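Local coordinates for mandelate racemase/muconate lactonizing protein (PDB 3VC5) that probably catalyses the magnesium-dependent dehydration of D-glucarate to 5-dehydro-4-deoxy-D-glucarate, as a glucarate dehydratase of the mandelate racemase/muconate lactonizing enzyme family, at residues I64-G68 and V136-I141; Q79-A84 and V130-F134; A242-V246 and D265-G269; G213-P217 and R437-W441. All coordinates share one frame; numbering follows the deposited sequence.

Interaction 1: residues I64-G68 and V136-I141; sequences ITGLG and VACLDI
A chi1 of -169° swings the D140 carboxylate alongside L67, whereas I141 turns CG1 back beside its own backbone N, a turn that lays it over the peptide joining T65 to G66. The carboxylate accepts the strand's N-H: L67 N lies 2.9 Å from D140 OD2 with an N-H...O angle of 151°, on the anti lone pair, the one facing away from OD1. OD1 in turn takes the backbone N-H of L397, so both oxygens of this buried group are used. Putting an alanine here would remove both acceptors and would probably leave the N-H groups of L67 and L397 without partners. G66 lets the backbones close up, since a CB there would collide with A137 O; instead G66 CA makes a CH...O contact with A137 O at 3.4 Å. A second such contact brings A137 CA to 3.3 Å from L67 O. I141 CG1 lies 3.3 Å from G66 N, and its CG2 meets I64 CG2 at 3.9 Å. The strand and helix segments run roughly antiparallel (145°), their axes only 5.7 Å apart at closest. In the N-terminal α+β domain, strand 65-71 is the outer strand of a three-stranded antiparallel sheet, pairing with strand 50-60 through G66 to V58 and G68 to V56, while helix 123-146 also packs A137 and I141 on V58.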
loop_
_atom_site.group_PDB
_atom_site.type_symbol
_atom_site.label_atom_id
_atom_site.label_comp_id
_atom_site.label_asym_id
_atom_site.label_seq_id
_atom_site.Cartn_x
_atom_site.Cartn_y
_atom_site.Cartn_z
ATOM N N ILE A 64 12.731 9.811 -23.771
ATOM C CA ILE A 64 12.646 10.286 -22.387
ATOM C C ILE A 64 13.461 9.327 -21.524
ATOM O O ILE A 64 13.374 8.114 -21.693
ATOM C CB ILE A 64 11.190 10.334 -21.877
ATOM C CG1 ILE A 64 10.305 11.145 -22.826
ATOM C CG2 ILE A 64 11.137 10.884 -20.449
ATOM C CD1 ILE A 64 8.944 11.461 -22.244
ATOM N N THR A 65 14.264 9.859 -20.609
ATOM C CA THR A 65 15.130 9.012 -19.780
ATOM C C THR A 65 14.714 9.037 -18.325
ATOM O O THR A 65 14.153 10.021 -17.824
ATOM C CB THR A 65 16.586 9.467 -19.852
ATOM O OG1 THR A 65 16.667 10.811 -19.346
ATOM C CG2 THR A 65 17.054 9.403 -21.312
ATOM N N GLY A 66 14.967 7.923 -17.661
ATOM C CA GLY A 66 14.753 7.822 -16.220
ATOM C C GLY A 66 15.971 7.165 -15.585
ATOM O O GLY A 66 16.635 6.311 -16.216
ATOM N N LEU A 67 16.258 7.552 -14.339
ATOM C CA LEU A 67 17.422 7.048 -13.605
ATOM C C LEU A 67 17.039 6.164 -12.414
ATOM O O LEU A 67 16.063 6.452 -11.683
ATOM C CB LEU A 67 18.266 8.200 -13.081
ATOM C CG LEU A 67 18.864 9.078 -14.188
ATOM C CD1 LEU A 67 19.513 10.307 -13.531
ATOM C CD2 LEU A 67 19.879 8.301 -15.051
ATOM N N GLY A 68 17.826 5.121 -12.201
ATOM C CA GLY A 68 17.722 4.308 -10.974
ATOM C C GLY A 68 19.119 4.012 -10.477
ATOM O O GLY A 68 20.104 4.182 -11.203
ATOM N N VAL A 136 12.266 2.828 -9.951
ATOM C CA VAL A 136 12.607 4.235 -9.733
ATOM C C VAL A 136 12.782 4.961 -11.071
ATOM O O VAL A 136 12.267 6.094 -11.245
ATOM C CB VAL A 136 13.874 4.376 -8.818
ATOM C CG1 VAL A 136 14.384 5.834 -8.799
ATOM C CG2 VAL A 136 13.551 3.856 -7.456
ATOM N N ALA A 137 13.471 4.331 -12.019
ATOM C CA ALA A 137 13.705 4.958 -13.361
ATOM C C ALA A 137 12.373 5.141 -14.121
ATOM O O ALA A 137 12.141 6.170 -14.777
ATOM C CB ALA A 137 14.651 4.101 -14.179
ATOM N N CYS A 138 11.474 4.174 -13.991
ATOM C CA CYS A 138 10.158 4.271 -14.648
ATOM C C CYS A 138 9.338 5.403 -14.006
ATOM O O CYS A 138 8.615 6.126 -14.694
ATOM C CB CYS A 138 9.398 2.919 -14.573
ATOM S SG CYS A 138 10.097 1.727 -15.716
ATOM N N LEU A 139 9.411 5.559 -12.679
ATOM C CA LEU A 139 8.699 6.666 -12.046
ATOM C C LEU A 139 9.302 8.006 -12.463
ATOM O O LEU A 139 8.566 8.999 -12.645
ATOM C CB LEU A 139 8.715 6.533 -10.509
ATOM C CG LEU A 139 7.972 5.297 -9.971
ATOM C CD1 LEU A 139 8.163 5.286 -8.433
ATOM C CD2 LEU A 139 6.476 5.410 -10.309
ATOM N N ASP A 140 10.629 8.054 -12.595
ATOM C CA ASP A 140 11.300 9.293 -13.083
ATOM C C ASP A 140 10.678 9.674 -14.438
ATOM O O ASP A 140 10.262 10.819 -14.653
ATOM C CB ASP A 140 12.827 9.021 -13.169
ATOM C CG ASP A 140 13.677 10.257 -13.397
ATOM O OD1 ASP A 140 13.209 11.410 -13.217
ATOM O OD2 ASP A 140 14.870 10.030 -13.751
ATOM N N ILE A 141 10.564 8.698 -15.331
ATOM C CA ILE A 141 9.977 8.915 -16.663
ATOM C C ILE A 141 8.491 9.308 -16.592
ATOM O O ILE A 141 8.052 10.238 -17.288
ATOM C CB ILE A 141 10.163 7.684 -17.549
ATOM C CG1 ILE A 141 11.656 7.503 -17.922
ATOM C CG2 ILE A 141 9.340 7.824 -18.843
ATOM C CD1 ILE A 141 12.017 6.065 -18.386
#

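Interaction 2: residues Q79-A84 and V130-F134; sequences QVRAAA and VFAAF
V80 O accepts the N-H of A84, with A84 N at 2.8 Å, and also meets the rim of the F134 ring, where CZ lies 3.4 Å away with the oxygen near the ring plane. The contact is otherwise apolar. F134 reaches over because its CG is turned beside the backbone N (chi1 -55°), which brings the ring's far end against three residues of helix 74-85. V80 CG1 touches F134 CZ at 3.8 Å, A83 CB lies 3.7 Å from F134 CE2, and A84 CB approaches F134 CE1 to 3.9 Å. V130, one turn earlier on its helix, fills in beside the ring: its CG1 meets A83 CB at 3.9 Å, and its CG2 packs on Q79 CB at 3.8 Å. The A83 methyl therefore bears on both V130 and F134. Were F134 an alanine, a gap would probably open beside V80, A83 and A84, with V130 left as the main bridge between the helices. The two helix segments cross at -57°, with axes 9.9 Å apart. The antiparallel sheet contributes V56 of strand 50-60, touching V80 and F134, and V28 of strand 25-36, touching A84 and F134; helix 95-106 adds V102 against V130 and V106 against Q79.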
loop_
_atom_site.group_PDB
_atom_site.type_symbol
_atom_site.label_atom_id
_atom_site.label_comp_id
_atom_site.label_asym_id
_atom_site.label_seq_id
_atom_site.Cartn_x
_atom_site.Cartn_y
_atom_site.Cartn_z
ATOM N N GLN A 79 22.531 -9.828 -12.374
ATOM C CA GLN A 79 21.074 -9.935 -12.449
ATOM C C GLN A 79 20.446 -8.677 -13.018
ATOM O O GLN A 79 19.495 -8.768 -13.815
ATOM C CB GLN A 79 20.454 -10.267 -11.082
ATOM C CG GLN A 79 20.825 -11.651 -10.554
ATOM C CD GLN A 79 20.544 -12.817 -11.515
ATOM O OE1 GLN A 79 21.398 -13.714 -11.689
ATOM N NE2 GLN A 79 19.354 -12.831 -12.131
ATOM N N VAL A 80 20.982 -7.506 -12.659
ATOM C CA VAL A 80 20.437 -6.257 -13.161
ATOM C C VAL A 80 20.681 -6.194 -14.679
ATOM O O VAL A 80 19.783 -5.791 -15.432
ATOM C CB VAL A 80 21.046 -5.053 -12.423
ATOM C CG1 VAL A 80 20.629 -3.717 -13.066
ATOM C CG2 VAL A 80 20.636 -5.056 -10.935
ATOM N N ARG A 81 21.868 -6.590 -15.137
ATOM C CA ARG A 81 22.126 -6.611 -16.580
ATOM C C ARG A 81 21.180 -7.573 -17.292
ATOM O O ARG A 81 20.609 -7.242 -18.335
ATOM C CB ARG A 81 23.566 -7.016 -16.868
ATOM C CG ARG A 81 24.591 -5.937 -16.525
ATOM C CD ARG A 81 25.969 -6.406 -16.997
ATOM N NE ARG A 81 26.977 -5.367 -16.933
ATOM C CZ ARG A 81 28.151 -5.497 -16.336
ATOM N NH1 ARG A 81 28.501 -6.646 -15.756
ATOM N NH2 ARG A 81 28.985 -4.463 -16.337
ATOM N N ALA A 82 21.017 -8.773 -16.745
ATOM C CA ALA A 82 20.141 -9.755 -17.386
ATOM C C ALA A 82 18.686 -9.255 -17.465
ATOM O O ALA A 82 18.018 -9.372 -18.508
ATOM C CB ALA A 82 20.205 -11.067 -16.618
ATOM N N ALA A 83 18.192 -8.681 -16.371
ATOM C CA ALA A 83 16.841 -8.132 -16.372
ATOM C C ALA A 83 16.716 -6.951 -17.347
ATOM O O ALA A 83 15.734 -6.854 -18.107
ATOM C CB ALA A 83 16.428 -7.717 -14.949
ATOM N N ALA A 84 17.723 -6.069 -17.360
ATOM C CA ALA A 84 17.685 -4.901 -18.213
ATOM C C ALA A 84 17.511 -5.306 -19.672
ATOM O O ALA A 84 16.753 -4.676 -20.406
ATOM C CB ALA A 84 18.958 -4.084 -18.055
ATOM N N VAL A 130 16.418 -6.321 -7.454
ATOM C CA VAL A 130 16.667 -6.145 -8.882
ATOM C C VAL A 130 15.622 -5.202 -9.495
ATOM O O VAL A 130 15.947 -4.263 -10.232
ATOM C CB VAL A 130 16.741 -7.482 -9.612
ATOM C CG1 VAL A 130 16.888 -7.254 -11.133
ATOM C CG2 VAL A 130 17.933 -8.292 -9.047
ATOM N N PHE A 131 14.380 -5.390 -9.109
ATOM C CA PHE A 131 13.302 -4.563 -9.623
ATOM C C PHE A 131 13.451 -3.078 -9.281
ATOM O O PHE A 131 13.122 -2.227 -10.089
ATOM C CB PHE A 131 11.999 -5.086 -9.056
ATOM C CG PHE A 131 10.777 -4.247 -9.397
ATOM C CD1 PHE A 131 10.237 -4.234 -10.707
ATOM C CD2 PHE A 131 10.126 -3.527 -8.391
ATOM C CE1 PHE A 131 9.100 -3.497 -10.997
ATOM C CE2 PHE A 131 8.959 -2.787 -8.677
ATOM C CZ PHE A 131 8.443 -2.784 -9.982
ATOM N N ALA A 132 13.875 -2.760 -8.051
ATOM C CA ALA A 132 13.820 -1.400 -7.600
ATOM C C ALA A 132 14.588 -0.443 -8.492
ATOM O O ALA A 132 14.138 0.687 -8.652
ATOM C CB ALA A 132 14.315 -1.282 -6.161
ATOM N N ALA A 133 15.745 -0.839 -9.028
ATOM C CA ALA A 133 16.477 0.102 -9.912
ATOM C C ALA A 133 15.615 0.524 -11.121
ATOM O O ALA A 133 15.601 1.706 -11.554
ATOM C CB ALA A 133 17.786 -0.526 -10.405
ATOM N N PHE A 134 14.886 -0.435 -11.667
ATOM C CA PHE A 134 14.057 -0.119 -12.822
ATOM C C PHE A 134 12.804 0.671 -12.429
ATOM O O PHE A 134 12.354 1.561 -13.165
ATOM C CB PHE A 134 13.693 -1.418 -13.515
ATOM C CG PHE A 134 14.901 -2.248 -13.884
ATOM C CD1 PHE A 134 15.867 -1.756 -14.773
ATOM C CD2 PHE A 134 15.079 -3.519 -13.353
ATOM C CE1 PHE A 134 16.981 -2.527 -15.114
ATOM C CE2 PHE A 134 16.187 -4.284 -13.674
ATOM C CZ PHE A 134 17.135 -3.798 -14.569
#

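Interaction 3: residues A242-V246 and D265-G269; sequences AAWTV and DPTPG
Neighbouring loops that follow parallel barrel strands 236-239 and 262-264 are joined where A242 and W244 meet D265, P266 and T267. The first bond is short, A242 N to D265 O at 2.6 Å, with the N-H bent to 149° and the donor tilted 23° from the carbonyl plane. W244 N then gives its hydrogen to P266 O at 3.0 Å, approaching almost along the C=O axis. T267 answers in the other direction: its OG1, set anti to the backbone N (chi1 -161°), donates to W244 O at 2.7 Å. Beyond that pair, T267 CA also brings a CH...O contact to W244 O at 3.3 Å. These loops belong to the (β/α)-barrel of the enolase superfamily, in which the metal ligands sit at the C-terminal ends of barrel strands. D239 and E264, ligands of the metal in this protein, close the two strands, although no metal is bound to this chain in the model. D265 directly follows E264, and its carboxylate is fixed by T286 OG1 on OD1 and by the N-H of the ligand N287 on OD2. On the apolar side, the W244 and P266 side chains cross at about a right angle, W244 CE3 lying 3.8 Å from P266 CB. P268 CD rests 3.4 Å from A242 O, its ring also touching the A242 methyl. T245 caps helix 246-255 through a bond from T248 N to OG1.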
loop_
_atom_site.group_PDB
_atom_site.type_symbol
_atom_site.label_atom_id
_atom_site.label_comp_id
_atom_site.label_asym_id
_atom_site.label_seq_id
_atom_site.Cartn_x
_atom_site.Cartn_y
_atom_site.Cartn_z
ATOM N N ALA A 242 23.293 -5.924 15.630
ATOM C CA ALA A 242 23.108 -7.254 16.230
ATOM C C ALA A 242 24.365 -7.801 16.923
ATOM O O ALA A 242 24.514 -9.017 17.097
ATOM C CB ALA A 242 22.579 -8.246 15.191
ATOM N N ALA A 243 25.281 -6.908 17.286
ATOM C CA ALA A 243 26.537 -7.311 17.941
ATOM C C ALA A 243 26.383 -7.771 19.396
ATOM O O ALA A 243 27.350 -8.257 19.970
ATOM C CB ALA A 243 27.576 -6.178 17.858
ATOM N N TRP A 244 25.197 -7.626 19.991
ATOM C CA TRP A 244 25.060 -7.877 21.438
ATOM C C TRP A 244 24.179 -9.083 21.737
ATOM O O TRP A 244 23.277 -9.413 20.947
ATOM C CB TRP A 244 24.478 -6.672 22.185
ATOM C CG TRP A 244 25.239 -5.382 21.995
ATOM C CD1 TRP A 244 26.545 -5.239 21.602
ATOM C CD2 TRP A 244 24.735 -4.056 22.207
ATOM N NE1 TRP A 244 26.875 -3.892 21.531
ATOM C CE2 TRP A 244 25.788 -3.151 21.922
ATOM C CE3 TRP A 244 23.502 -3.544 22.619
ATOM C CZ2 TRP A 244 25.635 -1.760 22.041
ATOM C CZ3 TRP A 244 23.355 -2.156 22.732
ATOM C CH2 TRP A 244 24.417 -1.288 22.444
ATOM N N THR A 245 24.412 -9.695 22.898
ATOM C CA THR A 245 23.523 -10.710 23.428
ATOM C C THR A 245 22.258 -10.038 23.941
ATOM O O THR A 245 22.197 -8.809 24.097
ATOM C CB THR A 245 24.173 -11.443 24.615
ATOM O OG1 THR A 245 24.395 -10.511 25.677
ATOM C CG2 THR A 245 25.490 -12.068 24.204
ATOM N N VAL A 246 21.245 -10.842 24.230
ATOM C CA VAL A 246 20.024 -10.314 24.809
ATOM C C VAL A 246 20.299 -9.635 26.171
ATOM O O VAL A 246 19.849 -8.496 26.425
ATOM C CB VAL A 246 18.987 -11.458 24.959
ATOM C CG1 VAL A 246 17.832 -11.039 25.851
ATOM C CG2 VAL A 246 18.481 -11.876 23.555
ATOM N N ASP A 265 18.558 -2.604 16.224
ATOM C CA ASP A 265 19.257 -3.899 16.099
ATOM C C ASP A 265 20.312 -4.186 17.159
ATOM O O ASP A 265 21.470 -4.459 16.844
ATOM C CB ASP A 265 19.883 -4.010 14.710
ATOM C CG ASP A 265 18.817 -4.225 13.651
ATOM O OD1 ASP A 265 17.914 -5.085 13.908
ATOM O OD2 ASP A 265 18.845 -3.522 12.616
ATOM N N PRO A 266 19.911 -4.145 18.441
ATOM C CA PRO A 266 20.932 -4.510 19.438
ATOM C C PRO A 266 21.378 -5.993 19.354
ATOM O O PRO A 266 22.530 -6.308 19.649
ATOM C CB PRO A 266 20.223 -4.227 20.772
ATOM C CG PRO A 266 18.768 -4.259 20.447
ATOM C CD PRO A 266 18.648 -3.710 19.062
ATOM N N THR A 267 20.487 -6.890 18.943
ATOM C CA THR A 267 20.742 -8.313 19.104
ATOM C C THR A 267 20.155 -9.061 17.897
ATOM O O THR A 267 19.212 -8.565 17.262
ATOM C CB THR A 267 20.088 -8.796 20.442
ATOM O OG1 THR A 267 20.653 -10.046 20.884
ATOM C CG2 THR A 267 18.566 -8.937 20.295
ATOM N N PRO A 268 20.681 -10.256 17.583
ATOM C CA PRO A 268 20.201 -10.899 16.361
ATOM C C PRO A 268 18.891 -11.637 16.510
ATOM O O PRO A 268 18.632 -12.264 17.555
ATOM C CB PRO A 268 21.296 -11.924 16.017
ATOM C CG PRO A 268 22.143 -12.027 17.217
ATOM C CD PRO A 268 21.915 -10.873 18.109
ATOM N N GLY A 269 18.078 -11.596 15.459
ATOM C CA GLY A 269 16.869 -12.436 15.384
ATOM C C GLY A 269 15.601 -11.812 15.922
ATOM O O GLY A 269 15.627 -11.013 16.864
#

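Interaction 4: residues G213-P217 and R437-W441; sequences GVFPP and RRGFW
The indole of the C-terminal residue W441 takes P216 CA and P217 CD over one face, in CH-pi contacts. P217 CD stands 3.8 Å from the centroid of the five-membered ring of W441, and P216 CA stands 4.0 Å from it, 27° and 20° off the ring normal. P217 CD comes as near as 3.4 Å to W441 CG, and its CG packs on the CB of the same tryptophan. The chain's last residues thus cover the loop between barrel strand 208-211 and helix 217-230, just beyond K211, the predicted proton acceptor of this (β/α)-barrel. Turning CG beside the backbone N (chi1 -72°) directs the indole at the loop. The six-membered ring reaches further along it: G213 O sits in the ring plane at the edge, 3.4 Å from W441 CZ3, and V214 O is 3.5 Å from W441 CH2. R437 CG touches G213 O, and a water links the two segments, donating to V214 O at 2.9 Å and accepting from R437 NE at 3.1 Å. F440 covers the opposite face of the indole with CD2, so the tryptophan is held between its own neighbour and the two prolines. The F440 ring also lies against the flat face of the R437 guanidinium, offset toward its rim. In the next shell, E220 of helix 217-230 accepts the N-H of G213 on OE1 and those of V214 and F215 on OE2, three bonds that hold the loop's N-H groups. At the other end, W441 OXT bonds T248 OG1.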
loop_
_atom_site.group_PDB
_atom_site.type_symbol
_atom_site.label_atom_id
_atom_site.label_comp_id
_atom_site.label_asym_id
_atom_site.label_seq_id
_atom_site.Cartn_x
_atom_site.Cartn_y
_atom_site.Cartn_z
ATOM N N GLY A 213 28.597 -1.551 17.706
ATOM C CA GLY A 213 29.049 -2.929 17.511
ATOM C C GLY A 213 30.536 -2.987 17.186
ATOM O O GLY A 213 31.034 -3.969 16.633
ATOM N N VAL A 214 31.247 -1.913 17.516
ATOM C CA VAL A 214 32.654 -1.781 17.194
ATOM C C VAL A 214 33.499 -1.880 18.461
ATOM O O VAL A 214 34.475 -2.639 18.507
ATOM C CB VAL A 214 32.894 -0.419 16.508
ATOM C CG1 VAL A 214 34.392 -0.160 16.284
ATOM C CG2 VAL A 214 32.108 -0.343 15.198
ATOM N N PHE A 215 33.113 -1.111 19.479
ATOM C CA PHE A 215 33.807 -1.122 20.773
ATOM C C PHE A 215 32.931 -1.775 21.819
ATOM O O PHE A 215 31.731 -1.939 21.603
ATOM C CB PHE A 215 34.140 0.306 21.186
ATOM C CG PHE A 215 35.281 0.903 20.413
ATOM C CD1 PHE A 215 35.049 1.816 19.389
ATOM C CD2 PHE A 215 36.591 0.543 20.708
ATOM C CE1 PHE A 215 36.101 2.361 18.678
ATOM C CE2 PHE A 215 37.656 1.084 20.007
ATOM C CZ PHE A 215 37.412 1.996 18.978
ATOM N N PRO A 216 33.510 -2.135 22.970
ATOM C CA PRO A 216 32.650 -2.699 24.005
ATOM C C PRO A 216 31.448 -1.794 24.266
ATOM O O PRO A 216 31.560 -0.567 24.185
ATOM C CB PRO A 216 33.565 -2.754 25.231
ATOM C CG PRO A 216 34.951 -2.956 24.629
ATOM C CD PRO A 216 34.939 -2.150 23.341
ATOM N N PRO A 217 30.291 -2.391 24.566
ATOM C CA PRO A 217 29.080 -1.567 24.662
ATOM C C PRO A 217 29.230 -0.390 25.650
ATOM O O PRO A 217 28.678 0.687 25.407
ATOM C CB PRO A 217 28.004 -2.547 25.163
ATOM C CG PRO A 217 28.617 -3.912 25.144
ATOM C CD PRO A 217 30.036 -3.838 24.677
ATOM N N ARG A 437 30.851 -9.346 14.335
ATOM C CA ARG A 437 30.302 -9.422 15.693
ATOM C C ARG A 437 28.803 -9.675 15.634
ATOM O O ARG A 437 28.062 -8.871 15.102
ATOM C CB ARG A 437 30.561 -8.114 16.442
ATOM C CG ARG A 437 31.971 -7.578 16.323
ATOM C CD ARG A 437 32.977 -8.618 16.648
ATOM N NE ARG A 437 34.259 -8.022 17.009
ATOM C CZ ARG A 437 35.385 -8.709 17.143
ATOM N NH1 ARG A 437 35.384 -10.026 16.950
ATOM N NH2 ARG A 437 36.510 -8.078 17.468
ATOM N N ARG A 438 28.357 -10.799 16.183
ATOM C CA ARG A 438 26.949 -11.164 16.158
ATOM C C ARG A 438 26.682 -11.845 17.508
ATOM O O ARG A 438 27.152 -12.962 17.758
ATOM C CB ARG A 438 26.716 -12.118 14.981
ATOM C CG ARG A 438 25.279 -12.332 14.553
ATOM C CD ARG A 438 24.616 -11.070 14.011
ATOM N NE ARG A 438 25.292 -10.445 12.866
ATOM C CZ ARG A 438 24.949 -10.621 11.590
ATOM N NH1 ARG A 438 23.946 -11.431 11.287
ATOM N NH2 ARG A 438 25.613 -9.994 10.615
ATOM N N GLY A 439 25.970 -11.169 18.402
ATOM C CA GLY A 439 25.759 -11.727 19.736
ATOM C C GLY A 439 27.087 -11.921 20.462
ATOM O O GLY A 439 27.287 -12.920 21.175
ATOM N N PHE A 440 27.993 -10.963 20.277
ATOM C CA PHE A 440 29.388 -11.074 20.704
ATOM C C PHE A 440 29.638 -10.490 22.102
ATOM O O PHE A 440 30.287 -11.124 22.917
ATOM C CB PHE A 440 30.308 -10.397 19.660
ATOM C CG PHE A 440 31.784 -10.442 19.998
ATOM C CD1 PHE A 440 32.528 -11.592 19.770
ATOM C CD2 PHE A 440 32.431 -9.316 20.507
ATOM C CE1 PHE A 440 33.895 -11.643 20.081
ATOM C CE2 PHE A 440 33.800 -9.343 20.815
ATOM C CZ PHE A 440 34.534 -10.513 20.603
ATOM N N TRP A 441 29.142 -9.278 22.365
ATOM C CA TRP A 441 29.253 -8.665 23.699
ATOM C C TRP A 441 27.992 -8.851 24.497
ATOM O O TRP A 441 26.883 -8.834 23.951
ATOM C CB TRP A 441 29.506 -7.159 23.631
ATOM C CG TRP A 441 30.880 -6.770 23.188
ATOM C CD1 TRP A 441 32.063 -6.794 23.921
ATOM C CD2 TRP A 441 31.214 -6.289 21.903
ATOM N NE1 TRP A 441 33.104 -6.342 23.133
ATOM C CE2 TRP A 441 32.602 -6.028 21.890
ATOM C CE3 TRP A 441 30.463 -6.046 20.744
ATOM C CZ2 TRP A 441 33.247 -5.527 20.761
ATOM C CZ3 TRP A 441 31.100 -5.560 19.634
ATOM C CH2 TRP A 441 32.485 -5.306 19.643
ATOM O OXT TRP A 441 28.080 -8.968 25.728
HETATM O O HOH W 1 34.993 -4.981 16.900
#

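In the fold
Interactions 1 and 2 are buried contacts of the N-terminal domain and share helix 123-146, their centres 13 Å apart; the first sets a strand against it at backbone range with a carboxylate bond, the second packs a helix on it with largely apolar side chains. Interactions 3 and 4 lie at the barrel's loops, interaction 4 adding the C-terminal tail; interaction 3 is some 38 Å from interaction 1 between centres. Interaction 3 is buried and mostly backbone hydrogen bonding beside the metal ligands, interaction 4 partly exposed, relying on aromatic faces and water. The latter two touch directly, with A243 O 2.8 Å from F440 N and T245 N 2.8 Å from W441 O, so the C-terminal tail spans both.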